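Local coordinates for GH5 (Bacteroidetes bacterium AC2a, PDB 4YHG), which catalyses the hydrolysis of beta-1,4-glucosidic bonds in cellulose as a family 5 endoglucanase with a beta/alpha-barrel fold, at residues 20-25 with 329-334; 61-66 with 101-106; 241-246 with 293-298; 159-164 with 209-214. The protein carries 1 engineered substitution. All blocks are in the same frame, centred on the assembly; numbering follows the deposited sequence.

Contact 1: 20-25 with 329-334. With BGC (beta-D-glucopyranose), chain C; BGC (beta-D-glucopyranose), chain B.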
# COMPACT_ATOMS: atom_id res chain seq x y z
N LEU A 20 4.82 0.31 7.98
CA LEU A 20 6.16 0.51 8.47
C LEU A 20 7.00 1.09 7.32
O LEU A 20 7.89 0.43 6.78
CB LEU A 20 6.71 -0.82 8.98
CG LEU A 20 8.06 -0.79 9.69
CD1 LEU A 20 8.02 -0.01 10.99
CD2 LEU A 20 8.50 -2.21 9.97
N GLY A 21 6.71 2.33 6.93
CA GLY A 21 7.34 2.93 5.75
C GLY A 21 8.74 3.48 5.98
O GLY A 21 9.13 3.79 7.10
N ASN A 22 9.49 3.64 4.89
CA ASN A 22 10.89 4.08 4.94
C ASN A 22 11.71 3.31 5.95
O ASN A 22 12.48 3.89 6.72
CB ASN A 22 10.97 5.59 5.21
CG ASN A 22 10.60 6.45 3.99
OD1 ASN A 22 10.00 5.99 3.00
ND2 ASN A 22 10.97 7.71 4.06
N GLN A 23 11.53 2.00 5.95
CA GLN A 23 12.12 1.13 6.93
C GLN A 23 12.80 0.04 6.13
O GLN A 23 13.87 0.31 5.59
CB GLN A 23 11.04 0.63 7.90
CG GLN A 23 11.54 -0.06 9.16
CD GLN A 23 11.73 0.87 10.33
OE1 GLN A 23 11.19 1.97 10.35
NE2 GLN A 23 12.52 0.46 11.30
N MET A 24 12.18 -1.13 5.93
CA MET A 24 12.82 -2.20 5.16
C MET A 24 12.83 -1.90 3.67
O MET A 24 13.46 -2.59 2.88
CB MET A 24 12.16 -3.57 5.40
CG MET A 24 12.15 -4.06 6.85
SD MET A 24 13.81 -4.36 7.51
CE MET A 24 14.17 -5.99 6.89
N ASP A 25 12.11 -0.85 3.29
CA ASP A 25 12.13 -0.32 1.92
C ASP A 25 13.22 0.73 1.68
O ASP A 25 13.57 1.00 0.53
CB ASP A 25 10.76 0.25 1.56
CG ASP A 25 10.18 1.17 2.64
OD1 ASP A 25 10.13 0.77 3.82
OD2 ASP A 25 9.72 2.29 2.30
N LEU A 329 -4.47 1.00 4.41
CA LEU A 329 -3.32 1.15 5.28
C LEU A 329 -2.62 2.50 5.14
O LEU A 329 -2.15 2.90 4.04
CB LEU A 329 -2.35 -0.01 5.03
CG LEU A 329 -3.00 -1.38 5.35
CD1 LEU A 329 -3.67 -2.00 4.13
CD2 LEU A 329 -1.99 -2.37 5.89
N TYR A 330 -2.55 3.22 6.25
CA TYR A 330 -1.96 4.57 6.23
C TYR A 330 -0.45 4.52 6.01
O TYR A 330 0.22 3.65 6.56
CB TYR A 330 -2.28 5.30 7.53
CG TYR A 330 -1.58 6.61 7.69
CD1 TYR A 330 -2.05 7.76 7.06
CD2 TYR A 330 -0.44 6.71 8.45
CE1 TYR A 330 -1.40 8.97 7.20
CE2 TYR A 330 0.23 7.92 8.58
CZ TYR A 330 -0.26 9.04 7.96
OH TYR A 330 0.40 10.22 8.07
N TRP A 331 0.08 5.43 5.20
CA TRP A 331 1.49 5.50 4.94
C TRP A 331 2.21 6.30 6.05
O TRP A 331 1.98 7.50 6.20
CB TRP A 331 1.76 6.14 3.58
CG TRP A 331 3.23 6.26 3.28
CD1 TRP A 331 3.98 7.41 3.29
CD2 TRP A 331 4.12 5.19 2.98
NE1 TRP A 331 5.28 7.12 3.00
CE2 TRP A 331 5.41 5.77 2.81
CE3 TRP A 331 3.97 3.81 2.84
CZ2 TRP A 331 6.52 5.01 2.52
CZ3 TRP A 331 5.07 3.06 2.53
CH2 TRP A 331 6.34 3.66 2.37
N ASP A 332 3.06 5.62 6.82
CA ASP A 332 3.83 6.28 7.87
C ASP A 332 5.33 6.13 7.56
O ASP A 332 5.88 5.04 7.61
CB ASP A 332 3.48 5.67 9.21
CG ASP A 332 4.07 6.42 10.37
OD1 ASP A 332 5.28 6.77 10.31
OD2 ASP A 332 3.33 6.64 11.36
N ASN A 333 5.99 7.22 7.23
CA ASN A 333 7.43 7.17 6.98
C ASN A 333 8.29 7.61 8.15
O ASN A 333 9.49 7.72 8.01
CB ASN A 333 7.78 8.00 5.74
CG ASN A 333 7.47 9.49 5.92
OD1 ASN A 333 7.17 9.96 7.03
ND2 ASN A 333 7.55 10.22 4.84
N GLY A 334 7.68 7.84 9.31
CA GLY A 334 8.41 8.22 10.53
C GLY A 334 8.78 9.69 10.66
O GLY A 334 9.32 10.12 11.69
C2 BGC C . 8.43 8.35 1.17
C3 BGC C . 9.60 9.35 0.96
C4 BGC C . 10.69 8.63 0.15
C5 BGC C . 10.06 8.17 -1.19
C6 BGC C . 11.12 7.58 -2.11
C1 BGC C . 7.89 7.86 -0.20
O2 BGC C . 7.35 8.89 1.95
O3 BGC C . 10.16 9.94 2.17
O4 BGC C . 11.79 9.53 -0.12
O5 BGC C . 8.94 7.25 -0.99
O6 BGC C . 10.50 6.72 -3.05
C2 BGC B . 5.46 4.54 -2.60
C3 BGC B . 5.99 4.93 -1.19
C4 BGC B . 6.14 6.47 -1.15
C5 BGC B . 4.75 7.07 -1.33
C6 BGC B . 4.68 8.56 -0.99
C1 BGC B . 4.25 5.41 -3.07
O1 BGC B . 4.00 5.29 -4.50
O2 BGC B . 5.10 3.15 -2.62
O3 BGC B . 7.23 4.23 -0.88
O4 BGC B . 6.77 6.97 0.02
O5 BGC B . 4.39 6.82 -2.71
O6 BGC B . 5.41 9.29 -1.98
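The indole of Trp331 lies against Gly21, whose CA sits over the six-membered ring, 4.0 Å from its centroid. This CH-pi contact lies at the mouth of the (beta/alpha)8 barrel, where the last strand, 327-332, meets the loop after the first, 16-20. The opposite face of the indole carries the glucose of chain B, with C3 of the sugar above the rim. The ring is thus held between backbone and sugar. Trp331 CG is anti to the backbone N (chi1 179°), which carries the indole across toward Gly21. Asp25 approaches the indole edge, with OD2 3.6 Å from Trp331 CH2. The same carboxylate holds its own loop: OD2 accepts from Asn22 N and OD1 from Gln23 N. A weak bond from Gly21 N to Asp332 O, 2.9 Å, joins the backbones. Asn22 and Asn333 run side by side and point the same way toward the glucose of chain C. The amide of Asn333 is also fixed by OD1, which accepts from the backbone N of Asn335. The chain C glucose is gripped at two hydroxyls. Its O2 accepts from Trp331 NE1 at 2.9 Å and from Asn333 ND2 at 3.2 Å. Its O3 accepts from Asn22 ND2 at 3.0 Å, with an N-H...O angle of 164°.

Contact 2: 61-66 with 101-106; sequences PVTWMG and NIHHDG. With BGC (beta-D-glucopyranose), chain B.
This is a buried loop-to-loop contact at the mouth of the (beta/alpha)8 barrel, where the chain leaves strands 57-60 and 97-101. Hydrogen bonds, most of them between a side chain and the backbone, hold the loops together. Asp105 reaches across with both oxygens. Asp105 OD1 uses its syn lone pair to accept from Trp64 N at 2.8 Å, and OD2 takes a weak bond from Met65 N. OD2 also accepts from Trp119 NE1, so this carboxylate ties three parts of the chain. Trp64 returns a bond from its indole: Trp64 NE1 donates to Asn101 O at 2.8 Å, and the acceptor lies close to the ring plane. Asn101 OD1 in turn receives Val62 N at 3.1 Å. Val62 O accepts from His103 N at 2.8 Å. Thr63 OG1 accepts from His104 N at 2.9 Å and also bonds to Asp25 O.

The ring of His103 is fixed from several directions. Pro61 CB covers one face, 3.6 Å from the His103 ring centroid in a CH-pi contact. A chi1 of -160° swings the His103 imidazole away from its own backbone N and into the glycan pocket. Asn101 ND2 donates to His103 ND1 almost in the ring plane, with an N-H...N angle of 168°. Asn101 ND2 is held by Glu160 as well, so Asn101 is a second-shell residue that orients His103. The far edge of the imidazole meets the sugar, with His103 NE2 3.0 Å from O3 of the chain B glucose in a hydrogen bond.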
# COMPACT_ATOMS: atom_id res chain seq x y z
N PRO A 61 6.60 -2.97 3.80
CA PRO A 61 7.25 -2.96 2.49
C PRO A 61 8.73 -3.34 2.64
O PRO A 61 9.42 -2.86 3.56
CB PRO A 61 7.08 -1.51 2.04
CG PRO A 61 7.00 -0.75 3.31
CD PRO A 61 6.24 -1.62 4.25
N VAL A 62 9.18 -4.22 1.76
CA VAL A 62 10.56 -4.68 1.79
C VAL A 62 11.15 -4.40 0.41
O VAL A 62 10.53 -4.71 -0.62
CB VAL A 62 10.64 -6.20 2.07
CG1 VAL A 62 12.07 -6.69 2.07
CG2 VAL A 62 9.97 -6.56 3.40
N THR A 63 12.34 -3.80 0.40
CA THR A 63 13.12 -3.64 -0.80
C THR A 63 14.22 -4.66 -0.72
O THR A 63 15.01 -4.63 0.21
CB THR A 63 13.70 -2.21 -0.88
OG1 THR A 63 12.63 -1.30 -1.13
CG2 THR A 63 14.74 -2.09 -1.99
N TRP A 64 14.25 -5.57 -1.69
CA TRP A 64 15.13 -6.76 -1.68
C TRP A 64 16.46 -6.52 -2.36
O TRP A 64 17.45 -7.17 -2.04
CB TRP A 64 14.40 -7.93 -2.33
CG TRP A 64 13.13 -8.27 -1.62
CD1 TRP A 64 11.87 -7.83 -1.91
CD2 TRP A 64 12.99 -9.12 -0.48
NE1 TRP A 64 10.96 -8.33 -1.02
CE2 TRP A 64 11.62 -9.14 -0.13
CE3 TRP A 64 13.90 -9.85 0.29
CZ2 TRP A 64 11.14 -9.88 0.95
CZ3 TRP A 64 13.42 -10.58 1.37
CH2 TRP A 64 12.06 -10.61 1.68
N MET A 65 16.46 -5.59 -3.30
CA MET A 65 17.67 -5.11 -3.99
C MET A 65 18.89 -4.92 -3.05
O MET A 65 18.79 -4.33 -1.99
CB MET A 65 17.29 -3.80 -4.67
CG MET A 65 18.37 -3.05 -5.45
SD MET A 65 17.65 -1.55 -6.16
CE MET A 65 17.44 -0.50 -4.73
N GLY A 66 20.04 -5.44 -3.44
CA GLY A 66 21.22 -5.44 -2.56
C GLY A 66 21.41 -6.72 -1.74
O GLY A 66 22.51 -7.00 -1.30
N ASN A 101 5.92 -7.51 0.65
CA ASN A 101 5.97 -7.29 -0.78
C ASN A 101 7.38 -7.13 -1.37
O ASN A 101 8.39 -7.27 -0.69
CB ASN A 101 5.15 -6.02 -1.13
CG ASN A 101 5.92 -4.72 -0.85
OD1 ASN A 101 7.04 -4.75 -0.37
ND2 ASN A 101 5.33 -3.59 -1.17
N ILE A 102 7.42 -6.87 -2.67
CA ILE A 102 8.60 -6.39 -3.36
C ILE A 102 8.35 -4.89 -3.59
O ILE A 102 7.43 -4.51 -4.31
CB ILE A 102 8.80 -7.11 -4.70
CG1 ILE A 102 8.91 -8.63 -4.48
CG2 ILE A 102 10.02 -6.53 -5.41
CD1 ILE A 102 9.39 -9.41 -5.70
N HIS A 103 9.17 -4.04 -2.96
CA HIS A 103 8.87 -2.60 -2.92
C HIS A 103 9.77 -1.77 -3.85
O HIS A 103 9.53 -1.77 -5.06
CB HIS A 103 8.88 -2.10 -1.47
CG HIS A 103 8.13 -0.82 -1.26
ND1 HIS A 103 6.76 -0.76 -1.15
CD2 HIS A 103 8.57 0.46 -1.13
CE1 HIS A 103 6.39 0.49 -0.98
NE2 HIS A 103 7.47 1.25 -0.97
N HIS A 104 10.81 -1.11 -3.35
CA HIS A 104 11.55 -0.18 -4.24
C HIS A 104 12.35 -0.80 -5.36
O HIS A 104 12.78 -0.09 -6.26
CB HIS A 104 12.35 0.89 -3.47
CG HIS A 104 11.48 1.94 -2.86
ND1 HIS A 104 10.46 2.54 -3.57
CD2 HIS A 104 11.43 2.46 -1.62
CE1 HIS A 104 9.83 3.39 -2.78
NE2 HIS A 104 10.41 3.37 -1.60
N ASP A 105 12.53 -2.11 -5.32
CA ASP A 105 13.04 -2.86 -6.48
C ASP A 105 12.38 -2.36 -7.78
O ASP A 105 13.05 -2.21 -8.82
CB ASP A 105 12.80 -4.37 -6.32
CG ASP A 105 13.39 -4.93 -5.03
OD1 ASP A 105 12.77 -4.72 -3.95
OD2 ASP A 105 14.45 -5.60 -5.11
N GLY A 106 11.07 -2.13 -7.72
CA GLY A 106 10.29 -1.68 -8.87
C GLY A 106 10.15 -0.16 -9.09
O GLY A 106 9.44 0.27 -10.01
C2 BGC B . 5.46 4.54 -2.60
C3 BGC B . 5.99 4.93 -1.19
C4 BGC B . 6.14 6.47 -1.15
C5 BGC B . 4.75 7.07 -1.33
C6 BGC B . 4.68 8.56 -0.99
C1 BGC B . 4.25 5.41 -3.07
O1 BGC B . 4.00 5.29 -4.50
O2 BGC B . 5.10 3.15 -2.62
O3 BGC B . 7.23 4.23 -0.88
O4 BGC B . 6.77 6.97 0.02
O5 BGC B . 4.39 6.82 -2.71
O6 BGC B . 5.41 9.29 -1.98

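Contact 3: 241-246 with 293-298; sequences HSYDPW and FGEFGA. With BGC (beta-D-glucopyranose), chain B.
Ser242 N donates to Glu295 O at 3.0 Å, a backbone bond at the C-terminal ends of strands 236-242 and 291-296, neighbouring parallel strands of the (beta/alpha)8 barrel. Two CA-H...O contacts flank this bond, one from His241 CA to Glu295 O and one from Phe296 CA to Ser242 O. On the outer side of the barrel, Ser242 CB packs on Phe293 CE2 at 3.6 Å, where helix 270-285 covers both side chains.

Stacking dominates on the pocket side. The imidazole of His241 lies over the side chain of Glu295, with Glu295 CB 3.7 Å from the ring centroid. The carboxylate is nearly parallel to the ring, the planes 19° apart, and His241 CE1 comes to 3.3 Å from Glu295 CD.

Polar contacts fix the carboxylate at both oxygens. Tyr243 OH donates to Glu295 OE1, which lies at the edge of the phenol, in its plane. OE2 forms a salt bridge with Arg59 and accepts from O2 of the chain B glucose. Glu295 CG is anti to the carbonyl carbon (chi1 -61°), and the chain is extended from there toward the sugar. A glutamate at the end of the seventh strand is the nucleophile in family 5, so Glu295 is probably that residue. Glu295 OE1 lies 3.1 Å from C1 of the chain B glucose.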
# COMPACT_ATOMS: atom_id res chain seq x y z
N HIS A 241 -3.36 2.43 -4.36
CA HIS A 241 -2.89 3.50 -3.48
C HIS A 241 -3.68 4.76 -3.80
O HIS A 241 -4.10 4.93 -4.93
CB HIS A 241 -1.43 3.90 -3.75
CG HIS A 241 -0.43 2.85 -3.42
ND1 HIS A 241 0.91 3.03 -3.64
CD2 HIS A 241 -0.57 1.62 -2.88
CE1 HIS A 241 1.57 1.94 -3.27
NE2 HIS A 241 0.69 1.08 -2.80
N SER A 242 -3.82 5.65 -2.83
CA SER A 242 -4.35 6.97 -3.13
C SER A 242 -3.88 8.00 -2.15
O SER A 242 -4.09 7.85 -0.94
CB SER A 242 -5.87 6.99 -3.11
OG SER A 242 -6.36 8.33 -3.26
N TYR A 243 -3.24 9.03 -2.70
CA TYR A 243 -2.91 10.25 -1.96
C TYR A 243 -3.65 11.42 -2.62
O TYR A 243 -3.08 12.50 -2.79
CB TYR A 243 -1.39 10.47 -2.00
CG TYR A 243 -0.57 9.37 -1.36
CD1 TYR A 243 -0.26 9.41 0.00
CD2 TYR A 243 -0.08 8.30 -2.10
CE1 TYR A 243 0.50 8.41 0.60
CE2 TYR A 243 0.68 7.30 -1.51
CZ TYR A 243 0.97 7.36 -0.15
OH TYR A 243 1.73 6.37 0.46
N ASP A 244 -4.91 11.22 -3.00
CA ASP A 244 -5.64 12.19 -3.81
C ASP A 244 -6.40 13.20 -2.95
O ASP A 244 -6.99 12.81 -1.93
CB ASP A 244 -6.64 11.50 -4.75
CG ASP A 244 -5.96 10.58 -5.75
OD1 ASP A 244 -5.22 11.05 -6.65
OD2 ASP A 244 -6.14 9.36 -5.61
N PRO A 245 -6.37 14.49 -3.33
CA PRO A 245 -5.58 15.03 -4.44
C PRO A 245 -4.16 15.32 -3.96
O PRO A 245 -3.94 15.87 -2.85
CB PRO A 245 -6.32 16.32 -4.84
CG PRO A 245 -7.05 16.74 -3.62
CD PRO A 245 -7.21 15.53 -2.72
N TRP A 246 -3.20 14.95 -4.79
CA TRP A 246 -1.83 14.99 -4.39
C TRP A 246 -1.41 16.37 -3.82
O TRP A 246 -0.73 16.47 -2.79
CB TRP A 246 -0.95 14.61 -5.55
CG TRP A 246 0.48 14.74 -5.19
CD1 TRP A 246 1.34 15.73 -5.55
CD2 TRP A 246 1.20 13.90 -4.30
NE1 TRP A 246 2.56 15.54 -4.97
CE2 TRP A 246 2.50 14.43 -4.18
CE3 TRP A 246 0.87 12.75 -3.58
CZ2 TRP A 246 3.48 13.82 -3.41
CZ3 TRP A 246 1.83 12.16 -2.82
CH2 TRP A 246 3.13 12.69 -2.73
N PHE A 293 -6.44 -0.49 0.08
CA PHE A 293 -5.48 0.56 -0.22
C PHE A 293 -4.24 0.15 0.53
O PHE A 293 -4.23 0.13 1.77
CB PHE A 293 -6.00 1.97 0.17
CG PHE A 293 -6.99 2.55 -0.85
CD1 PHE A 293 -8.35 2.24 -0.78
CD2 PHE A 293 -6.55 3.32 -1.91
CE1 PHE A 293 -9.25 2.72 -1.73
CE2 PHE A 293 -7.43 3.80 -2.85
CZ PHE A 293 -8.79 3.50 -2.76
N GLY A 294 -3.22 -0.27 -0.21
CA GLY A 294 -1.92 -0.58 0.37
C GLY A 294 -1.30 0.66 0.98
O GLY A 294 -0.54 0.57 1.97
N GLU A 295 -1.59 1.81 0.38
CA GLU A 295 -1.14 3.09 0.89
C GLU A 295 -2.21 4.16 0.63
O GLU A 295 -2.77 4.24 -0.46
CB GLU A 295 0.14 3.54 0.21
CG GLU A 295 1.35 2.63 0.39
CD GLU A 295 2.57 3.15 -0.35
OE1 GLU A 295 2.58 4.36 -0.71
OE2 GLU A 295 3.53 2.38 -0.56
N PHE A 296 -2.50 4.94 1.67
CA PHE A 296 -3.26 6.16 1.56
C PHE A 296 -2.76 7.07 2.67
O PHE A 296 -2.12 6.60 3.59
CB PHE A 296 -4.76 5.92 1.71
CG PHE A 296 -5.24 5.85 3.12
CD1 PHE A 296 -5.02 4.72 3.90
CD2 PHE A 296 -5.96 6.90 3.68
CE1 PHE A 296 -5.50 4.64 5.21
CE2 PHE A 296 -6.42 6.86 4.99
CZ PHE A 296 -6.20 5.72 5.76
N GLY A 297 -3.03 8.37 2.54
CA GLY A 297 -2.67 9.33 3.59
C GLY A 297 -2.72 10.81 3.19
O GLY A 297 -2.91 11.15 2.01
N ALA A 298 -2.56 11.67 4.19
CA ALA A 298 -2.33 13.07 3.97
C ALA A 298 -1.35 13.54 5.03
O ALA A 298 -1.41 13.10 6.17
CB ALA A 298 -3.63 13.84 4.05
C2 BGC B . 5.46 4.54 -2.60
C3 BGC B . 5.99 4.93 -1.19
C4 BGC B . 6.14 6.47 -1.15
C5 BGC B . 4.75 7.07 -1.33
C6 BGC B . 4.68 8.56 -0.99
C1 BGC B . 4.25 5.41 -3.07
O1 BGC B . 4.00 5.29 -4.50
O2 BGC B . 5.10 3.15 -2.62
O3 BGC B . 7.23 4.23 -0.88
O4 BGC B . 6.77 6.97 0.02
O5 BGC B . 4.39 6.82 -2.71
O6 BGC B . 5.41 9.29 -1.98

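Contact 4: 159-164 with 209-214; sequences FETLNA and IGVPGY. Engineered in segment 159-164: Ala164 (natural residue Glu). With BGC (beta-D-glucopyranose), chain B.
Two adjacent parallel strands of the (beta/alpha)8 barrel, 157-160 and 209-212, form this contact, and the first leads into the sugar site. Their pairing rests on two backbone bonds, Gly210 N to Phe159 O and Thr161 N to Gly210 O, each 2.9 Å. Thr161 faces outward. Thr161 CG2 packs on Ile209 CG2 at 3.7 Å, the two side chains crossing at about a right angle. Thr161 OG1 touches Pro212 CD at 3.3 Å and is hydrogen-bonded to Asn190. Further on, Pro212 CG lies 3.5 Å from Asn163 O. A water spans the diverging chains and donates to both Asn163 O and Gly213 O. With chi1 at -175°, the Asn163 side chain extends away from its own N and the amide reaches the pocket. Asn163 ND2 donates to O2 of the chain B glucose at 2.9 Å, nearly straight. Ala164 is engineered; the natural glutamate there, directly after the asparagine that follows the fourth strand, is probably the family's acid/base. Glu160 points into the barrel, where it meets Arg59, Asn101 and Tyr292. Helix 181-199 covers Thr161 and Ile209 from outside, while strands 97-101 and 236-242 continue the barrel on the two flanks.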
# COMPACT_ATOMS: atom_id res chain seq x y z
N PHE A 159 0.67 -11.78 0.91
CA PHE A 159 1.73 -11.39 -0.01
C PHE A 159 1.19 -10.44 -1.08
O PHE A 159 0.21 -10.75 -1.76
CB PHE A 159 2.29 -12.58 -0.76
CG PHE A 159 3.06 -13.55 0.09
CD1 PHE A 159 3.48 -13.23 1.36
CD2 PHE A 159 3.40 -14.78 -0.44
CE1 PHE A 159 4.19 -14.15 2.12
CE2 PHE A 159 4.13 -15.69 0.30
CZ PHE A 159 4.51 -15.37 1.58
N GLU A 160 1.86 -9.31 -1.25
CA GLU A 160 1.52 -8.36 -2.30
C GLU A 160 2.63 -8.45 -3.37
O GLU A 160 3.79 -8.17 -3.09
CB GLU A 160 1.41 -6.98 -1.67
CG GLU A 160 1.20 -5.80 -2.60
CD GLU A 160 1.30 -4.47 -1.84
OE1 GLU A 160 0.37 -4.20 -1.02
OE2 GLU A 160 2.30 -3.74 -2.05
N THR A 161 2.26 -8.88 -4.59
CA THR A 161 3.23 -9.28 -5.60
C THR A 161 4.30 -8.24 -5.88
O THR A 161 5.48 -8.56 -5.94
CB THR A 161 2.57 -9.58 -6.94
OG1 THR A 161 1.75 -8.47 -7.34
CG2 THR A 161 1.72 -10.84 -6.85
N LEU A 162 3.86 -7.00 -6.10
CA LEU A 162 4.71 -5.88 -6.54
C LEU A 162 4.18 -4.63 -5.92
O LEU A 162 3.09 -4.63 -5.41
CB LEU A 162 4.63 -5.73 -8.06
CG LEU A 162 5.18 -6.89 -8.85
CD1 LEU A 162 4.64 -6.89 -10.26
CD2 LEU A 162 6.70 -6.81 -8.84
N ASN A 163 4.93 -3.54 -5.99
CA ASN A 163 4.44 -2.27 -5.49
C ASN A 163 3.83 -1.36 -6.56
O ASN A 163 2.72 -1.60 -7.00
CB ASN A 163 5.54 -1.55 -4.70
CG ASN A 163 5.03 -0.28 -4.04
OD1 ASN A 163 3.92 -0.23 -3.54
ND2 ASN A 163 5.85 0.74 -4.05
N ALA A 164 4.55 -0.33 -6.99
CA ALA A 164 4.01 0.70 -7.89
C ALA A 164 4.91 0.75 -9.11
O ALA A 164 5.93 1.46 -9.14
CB ALA A 164 3.95 2.05 -7.18
N ILE A 209 -3.43 -13.12 -1.94
CA ILE A 209 -2.38 -12.41 -2.65
C ILE A 209 -2.94 -11.11 -3.22
O ILE A 209 -3.92 -11.13 -3.97
CB ILE A 209 -1.82 -13.25 -3.81
CG1 ILE A 209 -1.29 -14.58 -3.29
CG2 ILE A 209 -0.72 -12.50 -4.55
CD1 ILE A 209 -0.74 -15.49 -4.38
N GLY A 210 -2.30 -9.99 -2.88
CA GLY A 210 -2.64 -8.68 -3.46
C GLY A 210 -1.86 -8.43 -4.74
O GLY A 210 -0.66 -8.69 -4.80
N VAL A 211 -2.56 -7.93 -5.77
CA VAL A 211 -1.97 -7.62 -7.07
C VAL A 211 -2.34 -6.21 -7.49
O VAL A 211 -3.52 -5.87 -7.50
CB VAL A 211 -2.46 -8.59 -8.18
CG1 VAL A 211 -1.93 -9.99 -7.96
CG2 VAL A 211 -3.97 -8.64 -8.25
N PRO A 212 -1.34 -5.37 -7.84
CA PRO A 212 -1.58 -4.02 -8.27
C PRO A 212 -1.70 -3.82 -9.79
O PRO A 212 -1.25 -4.66 -10.58
CB PRO A 212 -0.31 -3.32 -7.83
CG PRO A 212 0.73 -4.33 -8.07
CD PRO A 212 0.10 -5.66 -7.79
N GLY A 213 -2.26 -2.66 -10.17
CA GLY A 213 -2.24 -2.16 -11.54
C GLY A 213 -1.19 -1.06 -11.69
O GLY A 213 -0.37 -0.83 -10.78
N TYR A 214 -1.20 -0.41 -12.85
CA TYR A 214 -0.14 0.54 -13.19
C TYR A 214 -0.01 1.67 -12.14
O TYR A 214 -0.98 2.28 -11.76
CB TYR A 214 -0.34 1.12 -14.61
CG TYR A 214 0.91 1.78 -15.18
CD1 TYR A 214 1.28 3.09 -14.80
CD2 TYR A 214 1.72 1.11 -16.06
CE1 TYR A 214 2.44 3.68 -15.31
CE2 TYR A 214 2.86 1.70 -16.58
CZ TYR A 214 3.22 2.98 -16.20
OH TYR A 214 4.37 3.52 -16.73
C2 BGC B . 5.46 4.54 -2.60
C3 BGC B . 5.99 4.93 -1.19
C4 BGC B . 6.14 6.47 -1.15
C5 BGC B . 4.75 7.07 -1.33
C6 BGC B . 4.68 8.56 -0.99
C1 BGC B . 4.25 5.41 -3.07
O1 BGC B . 4.00 5.29 -4.50
O2 BGC B . 5.10 3.15 -2.62
O3 BGC B . 7.23 4.23 -0.88
O4 BGC B . 6.77 6.97 0.02
O5 BGC B . 4.39 6.82 -2.71
O6 BGC B . 5.41 9.29 -1.98
O HOH W 1 2.13 -1.25 -9.93

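All four contacts are buried and ring the mouth of one barrel. Contacts 3 and 4 join neighbouring strands. Contact 2 joins loops after two strands, and contact 1 a loop to a strand end. Their chemistry differs accordingly: contact 4 is mainly backbone pairing with apolar packing, contact 2 is rich in side chain to backbone bonds, and contacts 1 and 3 combine a ring face (Trp331, His241) with polar grips on the sugar. All touch the chain B glucose, and contacts 2, 3 and 4 converge on its O2 and O3. Contact 1 also holds the chain C glucose. Arg59 links contacts 3 and 4 through salt bridges to Glu295 and Glu160. Contacts 1 and 4 do not touch, their nearest atoms being about 7 Å apart.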